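Long-range contacts in chromosomal replication initiator protein DnaA (Aquifex aeolicus, PDB 1L8Q), which binds and hydrolyses ATP and, in its ATP form, probably binds the replication origin to start assembly of the replication initiation complex: residues Ser71-Phe76 / Gln108-Lys113; Pro39-Gly44 / Leu136-His141; Arg67-Ser72 / Lys97-Leu102. All blocks are in the same frame, centred on the assembly; numbering follows the deposited sequence.

Overall arrangement
From the N terminus, strand 40-43 comes first; one of its two neighbours, strand 133-138, arrives much later in the chain, so contact 2 closes the widest loop, and contacts 1 and 3 nest inside it. These two start from the same strand, 68-72, sharing S71 and S72, and cross: 67-72 meets 97-102 after a helical excursion, while 71-76 waits for 108-113, after strand 101-105 in the chain. Contact 3 joins the outermost strand 68-72 to its neighbour 101-105, and contact 2 joins 133-138 to 40-43 in the same parallel sheet. Contact 1 adds the helix and loop beyond the strand ends, and its Q108 packs on S138 and D139 of contact 2.

Contact 1: Ser71-Phe76 / Gln108-Lys113; sequences SSADDF and QFLSGK
D74, in the first turn of helix 73-86, lies nearest F109 of the 3-10 segment 108-110, CA to CA 5.9 Å. The polar link is a salt bridge between D74 OD1 and K113 NZ, 3.1 Å long. The ammonium reaches OD1 from above the carboxylate plane, the two side chains crossing at about a right angle; a bend at chi2 (-105°) turns the lysine chain back toward the helix. The same OD1 rests on F109 CB at 3.5 Å, with carboxylate and ring planes nearly perpendicular. F109 CG lies anti to its carbonyl carbon (chi1 -69°), which carries the ring away from the helix while CB stays in contact; the amide oxygen of Q108 sits above one ring face, toward the rim. On the buried side of the salt bridge, A73 CB touches L110 CD1 at 3.6 Å, and the small methyl suits a helix start that a leucine must approach closely. S72 is the N-cap, its OG taking a weak bond from D75 N, and its carbonyl O accepts from both S71 OG and F76 N. At the backbone angles of G112 a CB would press on the preceding carbonyl, explaining a glycine just before K113, itself the N-cap residue of helix 114-129. K113, R115 and T116 bind single-stranded DNA, as does V81 further along helix 73-86. The contact thus joins the first helix of the pair known in DnaA proteins as the initiator-specific motif to the loop that follows the Walker B strand of the AAA+ fold.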
ATOM      1  N   SER A  71      -1.629 -11.939  13.806  1.00 25.02           N
ATOM      2  CA  SER A  71      -2.810 -12.101  13.001  1.00 24.99           C
ATOM      3  C   SER A  71      -3.258 -10.767  12.427  1.00 24.73           C
ATOM      4  O   SER A  71      -3.108  -9.726  13.059  1.00 24.95           O
ATOM      5  CB  SER A  71      -3.921 -12.740  13.835  1.00 24.70           C
ATOM      6  OG  SER A  71      -5.158 -12.579  13.180  1.00 25.69           O
ATOM      7  N   SER A  72      -3.781 -10.793  11.214  1.00 24.33           N
ATOM      8  CA  SER A  72      -4.325  -9.588  10.634  1.00 24.07           C
ATOM      9  C   SER A  72      -5.712  -9.456  11.189  1.00 23.69           C
ATOM     10  O   SER A  72      -6.325 -10.438  11.573  1.00 23.30           O
ATOM     11  CB  SER A  72      -4.330  -9.651   9.095  1.00 24.33           C
ATOM     12  OG  SER A  72      -5.320 -10.542   8.579  1.00 26.28           O
ATOM     13  N   ALA A  73      -6.202  -8.239  11.263  1.00 24.10           N
ATOM     14  CA  ALA A  73      -7.498  -7.999  11.867  1.00 24.66           C
ATOM     15  C   ALA A  73      -8.616  -8.741  11.155  1.00 24.99           C
ATOM     16  O   ALA A  73      -9.560  -9.178  11.785  1.00 25.40           O
ATOM     17  CB  ALA A  73      -7.794  -6.513  11.919  1.00 24.37           C
ATOM     18  N   ASP A  74      -8.508  -8.884   9.843  1.00 25.48           N
ATOM     19  CA  ASP A  74      -9.566  -9.539   9.089  1.00 26.20           C
ATOM     20  C   ASP A  74      -9.627 -11.025   9.383  1.00 25.58           C
ATOM     21  O   ASP A  74     -10.705 -11.607   9.445  1.00 25.40           O
ATOM     22  CB  ASP A  74      -9.417  -9.301   7.584  1.00 26.89           C
ATOM     23  CG  ASP A  74     -10.757  -8.997   6.913  1.00 30.39           C
ATOM     24  OD1 ASP A  74     -11.254  -7.849   7.049  1.00 34.55           O
ATOM     25  OD2 ASP A  74     -11.407  -9.842   6.249  1.00 34.65           O
ATOM     26  N   ASP A  75      -8.465 -11.644   9.550  1.00 25.01           N
ATOM     27  CA  ASP A  75      -8.420 -13.062   9.864  1.00 24.10           C
ATOM     28  C   ASP A  75      -8.869 -13.249  11.305  1.00 23.86           C
ATOM     29  O   ASP A  75      -9.506 -14.259  11.647  1.00 23.84           O
ATOM     30  CB  ASP A  75      -7.013 -13.601   9.695  1.00 24.07           C
ATOM     31  CG  ASP A  75      -6.601 -13.762   8.224  1.00 24.77           C
ATOM     32  OD1 ASP A  75      -7.476 -13.845   7.323  1.00 23.23           O
ATOM     33  OD2 ASP A  75      -5.402 -13.837   7.883  1.00 25.70           O
ATOM     34  N   PHE A  76      -8.542 -12.267  12.148  1.00 22.95           N
ATOM     35  CA  PHE A  76      -8.942 -12.285  13.540  1.00 22.54           C
ATOM     36  C   PHE A  76     -10.461 -12.290  13.578  1.00 22.50           C
ATOM     37  O   PHE A  76     -11.075 -13.125  14.243  1.00 22.11           O
ATOM     38  CB  PHE A  76      -8.395 -11.043  14.247  1.00 22.88           C
ATOM     39  CG  PHE A  76      -8.699 -10.981  15.721  1.00 22.22           C
ATOM     40  CD1 PHE A  76      -7.862 -11.605  16.646  1.00 22.30           C
ATOM     41  CD2 PHE A  76      -9.801 -10.273  16.185  1.00 21.09           C
ATOM     42  CE1 PHE A  76      -8.127 -11.524  18.003  1.00 22.44           C
ATOM     43  CE2 PHE A  76     -10.084 -10.196  17.542  1.00 19.60           C
ATOM     44  CZ  PHE A  76      -9.247 -10.802  18.450  1.00 21.16           C
ATOM     45  N   GLN A 108      -7.241  -1.305  10.591  1.00 24.50           N
ATOM     46  CA  GLN A 108      -8.274  -0.591   9.852  1.00 25.54           C
ATOM     47  C   GLN A 108      -9.464  -1.479   9.530  1.00 25.68           C
ATOM     48  O   GLN A 108     -10.595  -1.002   9.457  1.00 25.59           O
ATOM     49  CB  GLN A 108      -7.664  -0.137   8.542  1.00 25.40           C
ATOM     50  CG  GLN A 108      -6.163  -0.399   8.561  1.00 28.22           C
ATOM     51  CD  GLN A 108      -5.713  -1.086   7.346  1.00 30.49           C
ATOM     52  OE1 GLN A 108      -6.403  -1.075   6.354  1.00 32.86           O
ATOM     53  NE2 GLN A 108      -4.553  -1.696   7.403  1.00 32.65           N
ATOM     54  N   PHE A 109      -9.194  -2.764   9.291  1.00 25.98           N
ATOM     55  CA  PHE A 109     -10.230  -3.712   8.895  1.00 26.10           C
ATOM     56  C   PHE A 109     -11.138  -4.129  10.052  1.00 25.86           C
ATOM     57  O   PHE A 109     -12.071  -4.900   9.869  1.00 25.89           O
ATOM     58  CB  PHE A 109      -9.612  -4.931   8.194  1.00 26.54           C
ATOM     59  CG  PHE A 109      -9.030  -4.614   6.842  1.00 27.04           C
ATOM     60  CD1 PHE A 109      -9.805  -3.998   5.864  1.00 28.89           C
ATOM     61  CD2 PHE A 109      -7.708  -4.912   6.551  1.00 27.53           C
ATOM     62  CE1 PHE A 109      -9.260  -3.684   4.607  1.00 28.87           C
ATOM     63  CE2 PHE A 109      -7.160  -4.609   5.313  1.00 26.62           C
ATOM     64  CZ  PHE A 109      -7.936  -3.991   4.338  1.00 27.61           C
ATOM     65  N   LEU A 110     -10.861  -3.601  11.236  1.00 25.67           N
ATOM     66  CA  LEU A 110     -11.734  -3.777  12.383  1.00 25.53           C
ATOM     67  C   LEU A 110     -13.057  -3.019  12.191  1.00 26.02           C
ATOM     68  O   LEU A 110     -14.041  -3.319  12.869  1.00 25.75           O
ATOM     69  CB  LEU A 110     -11.047  -3.251  13.636  1.00 25.05           C
ATOM     70  CG  LEU A 110     -10.575  -4.170  14.761  1.00 24.50           C
ATOM     71  CD1 LEU A 110     -10.331  -5.616  14.336  1.00 20.97           C
ATOM     72  CD2 LEU A 110      -9.356  -3.569  15.426  1.00 23.08           C
ATOM     73  N   SER A 111     -13.084  -2.032  11.284  1.00 26.45           N
ATOM     74  CA  SER A 111     -14.295  -1.218  11.119  1.00 27.89           C
ATOM     75  C   SER A 111     -15.516  -2.013  10.715  1.00 28.07           C
ATOM     76  O   SER A 111     -15.464  -2.827   9.803  1.00 27.79           O
ATOM     77  CB  SER A 111     -14.104  -0.004  10.170  1.00 28.53           C
ATOM     78  OG  SER A 111     -12.907  -0.070   9.417  1.00 30.49           O
ATOM     79  N   GLY A 112     -16.626  -1.751  11.397  1.00 28.71           N
ATOM     80  CA  GLY A 112     -17.864  -2.463  11.146  1.00 29.17           C
ATOM     81  C   GLY A 112     -17.998  -3.701  12.014  1.00 29.52           C
ATOM     82  O   GLY A 112     -19.081  -4.000  12.530  1.00 29.92           O
ATOM     83  N   LYS A 113     -16.895  -4.413  12.200  1.00 29.54           N
ATOM     84  CA  LYS A 113     -16.921  -5.650  12.960  1.00 30.04           C
ATOM     85  C   LYS A 113     -17.032  -5.356  14.448  1.00 29.89           C
ATOM     86  O   LYS A 113     -16.067  -5.505  15.201  1.00 29.80           O
ATOM     87  CB  LYS A 113     -15.669  -6.466  12.672  1.00 30.39           C
ATOM     88  CG  LYS A 113     -14.994  -6.092  11.372  1.00 30.84           C
ATOM     89  CD  LYS A 113     -15.229  -7.113  10.301  1.00 33.20           C
ATOM     90  CE  LYS A 113     -14.261  -6.877   9.168  1.00 35.19           C
ATOM     91  NZ  LYS A 113     -14.107  -8.083   8.350  1.00 37.72           N
TER

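Contact 2: Pro39-Gly44 / Leu136-His141; sequences PIFIYG and LASDRH
I42 O is gripped by two neighbours on strand 133-138: S138 N donates a hydrogen bond at 2.8 Å, and A137 CA adds a CA-H...O contact at 3.1 Å. The same ladder runs along both parallel strands, with L136 N bonded to I40 O almost straight (175°) and I42 N to L136 O. On one face of the sheet F41 and L136 cross at about a right angle. With CG anti to its backbone N (chi1 -171°), F41 swings its ring toward S138, where CZ meets S138 CB at 3.4 Å. The R140 carbonyl oxygen approaches the edge of that ring in its plane, and also takes a hydrogen bond from S138 OG, 2.7 Å away, so the serine fastens the turn after its own strand. Y43, on this face too, presents a ring face to the edge of H141 in an offset edge-to-face pair, centroids 5.2 Å apart and planes at 81°. Y43 OH lies at the imidazole edge near CD2, while ND1 is bonded to Q143 N, which helps fix the ring's rotation. An alanine at Y43 has no ring to set against H141, and the gap would probably let the imidazole turn more easily, held then mainly by Q143. On the other face, I42 packs against helix 50-63, and A137 is small enough for D105 and L54 to come close. The backbone ladder ends with G44 N on S138 O at 3.3 Å. G44 fits the first glycine of the Walker A (P-loop) pattern, and its carbonyl O accepts from the nucleotide-binding K50; the pairing ties the start of the loop to strand 133-138, which probably helps to position it near the bound ADP.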
ATOM      1  N   PRO A  39       0.010   0.288  24.267  1.00 23.10           N
ATOM      2  CA  PRO A  39       0.477  -0.462  23.116  1.00 22.34           C
ATOM      3  C   PRO A  39       1.388   0.354  22.222  1.00 22.04           C
ATOM      4  O   PRO A  39       1.573   1.560  22.423  1.00 21.76           O
ATOM      5  CB  PRO A  39      -0.806  -0.722  22.339  1.00 21.99           C
ATOM      6  CG  PRO A  39      -1.766   0.331  22.794  1.00 23.30           C
ATOM      7  CD  PRO A  39      -1.217   1.039  23.984  1.00 22.79           C
ATOM      8  N   ILE A  40       1.949  -0.329  21.227  1.00 21.80           N
ATOM      9  CA  ILE A  40       2.672   0.300  20.146  1.00 21.57           C
ATOM     10  C   ILE A  40       1.745   0.228  18.945  1.00 21.80           C
ATOM     11  O   ILE A  40       1.238  -0.839  18.628  1.00 21.85           O
ATOM     12  CB  ILE A  40       3.931  -0.481  19.824  1.00 21.38           C
ATOM     13  CG1 ILE A  40       4.933  -0.371  20.952  1.00 21.04           C
ATOM     14  CG2 ILE A  40       4.559   0.013  18.524  1.00 20.13           C
ATOM     15  CD1 ILE A  40       6.139  -1.198  20.718  1.00 19.77           C
ATOM     16  N   PHE A  41       1.533   1.357  18.273  1.00 21.77           N
ATOM     17  CA  PHE A  41       0.638   1.407  17.121  1.00 21.34           C
ATOM     18  C   PHE A  41       1.413   1.976  15.956  1.00 21.82           C
ATOM     19  O   PHE A  41       1.684   3.176  15.921  1.00 22.38           O
ATOM     20  CB  PHE A  41      -0.542   2.318  17.435  1.00 21.09           C
ATOM     21  CG  PHE A  41      -1.626   2.285  16.425  1.00 19.57           C
ATOM     22  CD1 PHE A  41      -1.476   2.920  15.199  1.00 19.18           C
ATOM     23  CD2 PHE A  41      -2.829   1.652  16.708  1.00 19.17           C
ATOM     24  CE1 PHE A  41      -2.502   2.898  14.257  1.00 18.50           C
ATOM     25  CE2 PHE A  41      -3.870   1.640  15.780  1.00 18.13           C
ATOM     26  CZ  PHE A  41      -3.708   2.263  14.558  1.00 18.54           C
ATOM     27  N   ILE A  42       1.789   1.117  15.012  1.00 21.68           N
ATOM     28  CA  ILE A  42       2.538   1.550  13.847  1.00 21.68           C
ATOM     29  C   ILE A  42       1.624   1.814  12.658  1.00 21.59           C
ATOM     30  O   ILE A  42       0.761   1.015  12.355  1.00 21.59           O
ATOM     31  CB  ILE A  42       3.541   0.473  13.458  1.00 21.94           C
ATOM     32  CG1 ILE A  42       4.565   0.266  14.565  1.00 22.69           C
ATOM     33  CG2 ILE A  42       4.246   0.835  12.147  1.00 21.33           C
ATOM     34  CD1 ILE A  42       5.281  -1.082  14.450  1.00 24.80           C
ATOM     35  N   TYR A  43       1.823   2.935  11.970  1.00 21.72           N
ATOM     36  CA  TYR A  43       1.024   3.229  10.787  1.00 21.10           C
ATOM     37  C   TYR A  43       1.833   3.827   9.626  1.00 22.09           C
ATOM     38  O   TYR A  43       2.823   4.543   9.817  1.00 21.27           O
ATOM     39  CB  TYR A  43      -0.164   4.114  11.125  1.00 20.25           C
ATOM     40  CG  TYR A  43       0.212   5.500  11.524  1.00 18.34           C
ATOM     41  CD1 TYR A  43       0.113   6.560  10.624  1.00 17.75           C
ATOM     42  CD2 TYR A  43       0.671   5.760  12.791  1.00 18.00           C
ATOM     43  CE1 TYR A  43       0.458   7.831  10.985  1.00 16.82           C
ATOM     44  CE2 TYR A  43       1.010   7.025  13.177  1.00 18.47           C
ATOM     45  CZ  TYR A  43       0.899   8.067  12.268  1.00 19.21           C
ATOM     46  OH  TYR A  43       1.235   9.343  12.660  1.00 20.58           O
ATOM     47  N   GLY A  44       1.390   3.509   8.420  1.00 23.01           N
ATOM     48  CA  GLY A  44       2.040   3.964   7.220  1.00 24.35           C
ATOM     49  C   GLY A  44       1.376   3.361   6.008  1.00 25.56           C
ATOM     50  O   GLY A  44       0.572   2.423   6.105  1.00 25.70           O
ATOM     51  N   LEU A 136       0.201  -3.064  17.377  1.00 21.77           N
ATOM     52  CA  LEU A 136      -0.790  -2.947  16.329  1.00 22.30           C
ATOM     53  C   LEU A 136      -0.146  -2.295  15.147  1.00 22.37           C
ATOM     54  O   LEU A 136       0.840  -1.580  15.294  1.00 23.08           O
ATOM     55  CB  LEU A 136      -1.955  -2.063  16.773  1.00 22.29           C
ATOM     56  CG  LEU A 136      -2.854  -2.526  17.904  1.00 22.82           C
ATOM     57  CD1 LEU A 136      -2.937  -4.027  17.954  1.00 22.22           C
ATOM     58  CD2 LEU A 136      -2.307  -1.996  19.164  1.00 24.87           C
ATOM     59  N   ALA A 137      -0.707  -2.526  13.969  1.00 21.70           N
ATOM     60  CA  ALA A 137      -0.262  -1.836  12.771  1.00 20.94           C
ATOM     61  C   ALA A 137      -1.491  -1.483  11.956  1.00 21.14           C
ATOM     62  O   ALA A 137      -2.507  -2.206  11.986  1.00 20.60           O
ATOM     63  CB  ALA A 137       0.655  -2.677  11.983  1.00 20.62           C
ATOM     64  N   SER A 138      -1.416  -0.357  11.256  1.00 20.96           N
ATOM     65  CA  SER A 138      -2.546   0.141  10.503  1.00 21.31           C
ATOM     66  C   SER A 138      -2.048   0.949   9.344  1.00 21.59           C
ATOM     67  O   SER A 138      -0.890   1.342   9.320  1.00 22.32           O
ATOM     68  CB  SER A 138      -3.438   1.003  11.373  1.00 21.01           C
ATOM     69  OG  SER A 138      -4.325   1.760  10.556  1.00 22.44           O
ATOM     70  N   ASP A 139      -2.912   1.198   8.374  1.00 21.44           N
ATOM     71  CA  ASP A 139      -2.503   1.988   7.238  1.00 21.79           C
ATOM     72  C   ASP A 139      -2.836   3.434   7.510  1.00 22.07           C
ATOM     73  O   ASP A 139      -2.599   4.295   6.685  1.00 22.76           O
ATOM     74  CB  ASP A 139      -3.181   1.507   5.934  1.00 21.19           C
ATOM     75  CG  ASP A 139      -4.671   1.767   5.923  1.00 21.75           C
ATOM     76  OD1 ASP A 139      -5.255   1.922   7.011  1.00 20.87           O
ATOM     77  OD2 ASP A 139      -5.351   1.837   4.882  1.00 23.94           O
ATOM     78  N   ARG A 140      -3.416   3.709   8.661  1.00 22.30           N
ATOM     79  CA  ARG A 140      -3.781   5.079   8.964  1.00 22.40           C
ATOM     80  C   ARG A 140      -3.759   5.317  10.453  1.00 22.03           C
ATOM     81  O   ARG A 140      -3.868   4.382  11.241  1.00 22.38           O
ATOM     82  CB  ARG A 140      -5.153   5.405   8.378  1.00 22.54           C
ATOM     83  CG  ARG A 140      -6.284   4.643   9.011  1.00 23.71           C
ATOM     84  CD  ARG A 140      -7.507   4.566   8.154  1.00 26.83           C
ATOM     85  NE  ARG A 140      -7.173   4.121   6.807  1.00 30.08           N
ATOM     86  CZ  ARG A 140      -8.064   3.891   5.850  1.00 31.99           C
ATOM     87  NH1 ARG A 140      -9.359   4.061   6.080  1.00 32.90           N
ATOM     88  NH2 ARG A 140      -7.654   3.488   4.657  1.00 32.88           N
ATOM     89  N   HIS A 141      -3.593   6.576  10.821  1.00 21.52           N
ATOM     90  CA  HIS A 141      -3.566   7.026  12.210  1.00 21.40           C
ATOM     91  C   HIS A 141      -4.876   6.657  12.896  1.00 21.02           C
ATOM     92  O   HIS A 141      -5.909   6.657  12.261  1.00 21.45           O
ATOM     93  CB  HIS A 141      -3.400   8.559  12.202  1.00 21.49           C
ATOM     94  CG  HIS A 141      -3.062   9.148  13.530  1.00 21.02           C
ATOM     95  ND1 HIS A 141      -4.015   9.409  14.492  1.00 19.07           N
ATOM     96  CD2 HIS A 141      -1.874   9.536  14.052  1.00 19.37           C
ATOM     97  CE1 HIS A 141      -3.421   9.913  15.560  1.00 20.92           C
ATOM     98  NE2 HIS A 141      -2.122   9.997  15.318  1.00 19.45           N
TER

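Contact 3: Arg67-Ser72 / Lys97-Leu102; sequences RVIYSS and KSVDLL
D100 meets the R67 backbone along its side chain, from CB through CG to OD2. Its CB lies 3.6 Å from R67 O, CG packs near R67 N, and at the tip OD2 accepts a nearly straight (171°) hydrogen bond from R67 N on the anti side of the carboxylate. The other oxygen, OD1, forms a salt bridge to K132. With CG beside the backbone N (chi1 -55°), D100 can use both groups on one residue: its own N donates to R67 O at 2.8 Å. L101 N adds a weak bond to that carbonyl, and I69 N to L101 O, 3.0 Å, carries the pairing into the parallel strands. On one face of the sheet V68 and L101 lie side by side, V68 CG2 reaching L101 CB at 4.0 Å. On the other, V99 crosses I69 at about a right angle, CG1 to CG1 at 3.9 Å; branched apolar side chains suit this buried seam beside helices 89-97 and 114-129. The extended R67 chain runs along S98, CD touching its carbonyl O. An aspartate thus stands in for a strand carbonyl where regular pairing begins; it is probably a stronger acceptor for the R67 amide, while K132 balances its charge.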
ATOM      1  N   ARG A  67       5.561 -16.549  24.279  1.00 30.74           N
ATOM      2  CA  ARG A  67       4.383 -17.054  23.593  1.00 30.90           C
ATOM      3  C   ARG A  67       3.831 -15.918  22.710  1.00 30.13           C
ATOM      4  O   ARG A  67       3.523 -14.824  23.205  1.00 30.31           O
ATOM      5  CB  ARG A  67       3.351 -17.458  24.645  1.00 31.83           C
ATOM      6  CG  ARG A  67       2.580 -18.753  24.369  1.00 35.22           C
ATOM      7  CD  ARG A  67       1.704 -19.197  25.547  1.00 39.84           C
ATOM      8  NE  ARG A  67       1.216 -20.567  25.400  1.00 43.36           N
ATOM      9  CZ  ARG A  67       1.549 -21.563  26.214  1.00 45.43           C
ATOM     10  NH1 ARG A  67       2.380 -21.341  27.236  1.00 44.94           N
ATOM     11  NH2 ARG A  67       1.056 -22.785  26.009  1.00 47.09           N
ATOM     12  N   VAL A  68       3.707 -16.161  21.407  1.00 28.80           N
ATOM     13  CA  VAL A  68       3.348 -15.087  20.484  1.00 27.32           C
ATOM     14  C   VAL A  68       2.195 -15.422  19.571  1.00 26.90           C
ATOM     15  O   VAL A  68       2.070 -16.532  19.131  1.00 26.68           O
ATOM     16  CB  VAL A  68       4.543 -14.748  19.556  1.00 27.06           C
ATOM     17  CG1 VAL A  68       4.198 -13.597  18.620  1.00 26.71           C
ATOM     18  CG2 VAL A  68       5.787 -14.441  20.355  1.00 26.25           C
ATOM     19  N   ILE A  69       1.352 -14.450  19.273  1.00 26.41           N
ATOM     20  CA  ILE A  69       0.399 -14.645  18.200  1.00 26.49           C
ATOM     21  C   ILE A  69       0.433 -13.466  17.240  1.00 25.97           C
ATOM     22  O   ILE A  69       0.511 -12.307  17.650  1.00 25.71           O
ATOM     23  CB  ILE A  69      -1.034 -14.889  18.697  1.00 26.73           C
ATOM     24  CG1 ILE A  69      -1.219 -16.345  19.090  1.00 27.50           C
ATOM     25  CG2 ILE A  69      -2.005 -14.671  17.570  1.00 27.76           C
ATOM     26  CD1 ILE A  69      -2.681 -16.764  19.195  1.00 26.69           C
ATOM     27  N   TYR A  70       0.415 -13.776  15.954  1.00 25.42           N
ATOM     28  CA  TYR A  70       0.308 -12.762  14.943  1.00 25.09           C
ATOM     29  C   TYR A  70      -0.950 -13.003  14.176  1.00 25.02           C
ATOM     30  O   TYR A  70      -1.294 -14.130  13.892  1.00 25.03           O
ATOM     31  CB  TYR A  70       1.468 -12.817  13.972  1.00 24.69           C
ATOM     32  CG  TYR A  70       1.182 -12.041  12.693  1.00 25.29           C
ATOM     33  CD1 TYR A  70       1.510 -10.689  12.577  1.00 23.51           C
ATOM     34  CD2 TYR A  70       0.557 -12.651  11.618  1.00 24.70           C
ATOM     35  CE1 TYR A  70       1.239  -9.985  11.430  1.00 22.35           C
ATOM     36  CE2 TYR A  70       0.273 -11.953  10.470  1.00 23.78           C
ATOM     37  CZ  TYR A  70       0.616 -10.621  10.378  1.00 24.68           C
ATOM     38  OH  TYR A  70       0.333  -9.937   9.207  1.00 25.16           O
ATOM     39  N   SER A  71      -1.629 -11.939  13.806  1.00 25.02           N
ATOM     40  CA  SER A  71      -2.810 -12.101  13.001  1.00 24.99           C
ATOM     41  C   SER A  71      -3.258 -10.767  12.427  1.00 24.73           C
ATOM     42  O   SER A  71      -3.108  -9.726  13.059  1.00 24.95           O
ATOM     43  CB  SER A  71      -3.921 -12.740  13.835  1.00 24.70           C
ATOM     44  OG  SER A  71      -5.158 -12.579  13.180  1.00 25.69           O
ATOM     45  N   SER A  72      -3.781 -10.793  11.214  1.00 24.33           N
ATOM     46  CA  SER A  72      -4.325  -9.588  10.634  1.00 24.07           C
ATOM     47  C   SER A  72      -5.712  -9.456  11.189  1.00 23.69           C
ATOM     48  O   SER A  72      -6.325 -10.438  11.573  1.00 23.30           O
ATOM     49  CB  SER A  72      -4.330  -9.651   9.095  1.00 24.33           C
ATOM     50  OG  SER A  72      -5.320 -10.542   8.579  1.00 26.28           O
ATOM     51  N   LYS A  97      -5.751 -14.368  25.120  1.00 26.39           N
ATOM     52  CA  LYS A  97      -5.527 -13.753  26.420  1.00 25.08           C
ATOM     53  C   LYS A  97      -4.280 -14.274  27.107  1.00 24.11           C
ATOM     54  O   LYS A  97      -3.834 -13.720  28.115  1.00 23.56           O
ATOM     55  CB  LYS A  97      -6.751 -13.942  27.322  1.00 25.12           C
ATOM     56  CG  LYS A  97      -7.844 -12.945  27.055  1.00 24.97           C
ATOM     57  CD  LYS A  97      -9.083 -13.219  27.855  1.00 25.29           C
ATOM     58  CE  LYS A  97     -10.206 -12.303  27.403  1.00 26.69           C
ATOM     59  NZ  LYS A  97     -11.511 -12.690  27.994  1.00 29.17           N
ATOM     60  N   SER A  98      -3.684 -15.302  26.534  1.00 23.14           N
ATOM     61  CA  SER A  98      -2.590 -15.978  27.205  1.00 22.73           C
ATOM     62  C   SER A  98      -1.214 -15.744  26.611  1.00 22.53           C
ATOM     63  O   SER A  98      -0.270 -16.406  26.994  1.00 22.62           O
ATOM     64  CB  SER A  98      -2.842 -17.468  27.182  1.00 22.41           C
ATOM     65  OG  SER A  98      -2.258 -18.004  26.015  1.00 22.38           O
ATOM     66  N   VAL A  99      -1.086 -14.833  25.669  1.00 22.45           N
ATOM     67  CA  VAL A  99       0.208 -14.655  25.028  1.00 22.47           C
ATOM     68  C   VAL A  99       1.085 -13.652  25.769  1.00 22.79           C
ATOM     69  O   VAL A  99       0.611 -12.930  26.634  1.00 22.92           O
ATOM     70  CB  VAL A  99       0.050 -14.205  23.557  1.00 22.51           C
ATOM     71  CG1 VAL A  99      -0.694 -15.258  22.754  1.00 22.22           C
ATOM     72  CG2 VAL A  99      -0.667 -12.887  23.477  1.00 21.30           C
ATOM     73  N   ASP A 100       2.372 -13.632  25.441  1.00 23.07           N
ATOM     74  CA  ASP A 100       3.271 -12.603  25.947  1.00 23.60           C
ATOM     75  C   ASP A 100       3.320 -11.451  24.938  1.00 23.65           C
ATOM     76  O   ASP A 100       3.691 -10.330  25.278  1.00 24.06           O
ATOM     77  CB  ASP A 100       4.694 -13.140  26.111  1.00 23.77           C
ATOM     78  CG  ASP A 100       4.769 -14.385  26.985  1.00 25.88           C
ATOM     79  OD1 ASP A 100       4.272 -14.355  28.135  1.00 28.35           O
ATOM     80  OD2 ASP A 100       5.338 -15.437  26.612  1.00 26.63           O
ATOM     81  N   LEU A 101       2.960 -11.742  23.691  1.00 23.33           N
ATOM     82  CA  LEU A 101       3.086 -10.778  22.605  1.00 22.93           C
ATOM     83  C   LEU A 101       1.961 -10.956  21.592  1.00 22.86           C
ATOM     84  O   LEU A 101       1.905 -11.968  20.915  1.00 23.05           O
ATOM     85  CB  LEU A 101       4.418 -10.997  21.868  1.00 22.25           C
ATOM     86  CG  LEU A 101       5.124  -9.778  21.226  1.00 22.57           C
ATOM     87  CD1 LEU A 101       5.852 -10.138  19.933  1.00 20.20           C
ATOM     88  CD2 LEU A 101       4.210  -8.564  21.002  1.00 19.66           C
ATOM     89  N   LEU A 102       1.081  -9.970  21.483  1.00 22.66           N
ATOM     90  CA  LEU A 102       0.013 -10.014  20.501  1.00 23.03           C
ATOM     91  C   LEU A 102       0.339  -9.035  19.356  1.00 23.66           C
ATOM     92  O   LEU A 102       0.692  -7.867  19.584  1.00 24.13           O
ATOM     93  CB  LEU A 102      -1.329  -9.676  21.157  1.00 22.95           C
ATOM     94  CG  LEU A 102      -2.479  -9.331  20.218  1.00 23.58           C
ATOM     95  CD1 LEU A 102      -2.707 -10.444  19.272  1.00 25.50           C
ATOM     96  CD2 LEU A 102      -3.736  -9.059  20.990  1.00 25.07           C
TER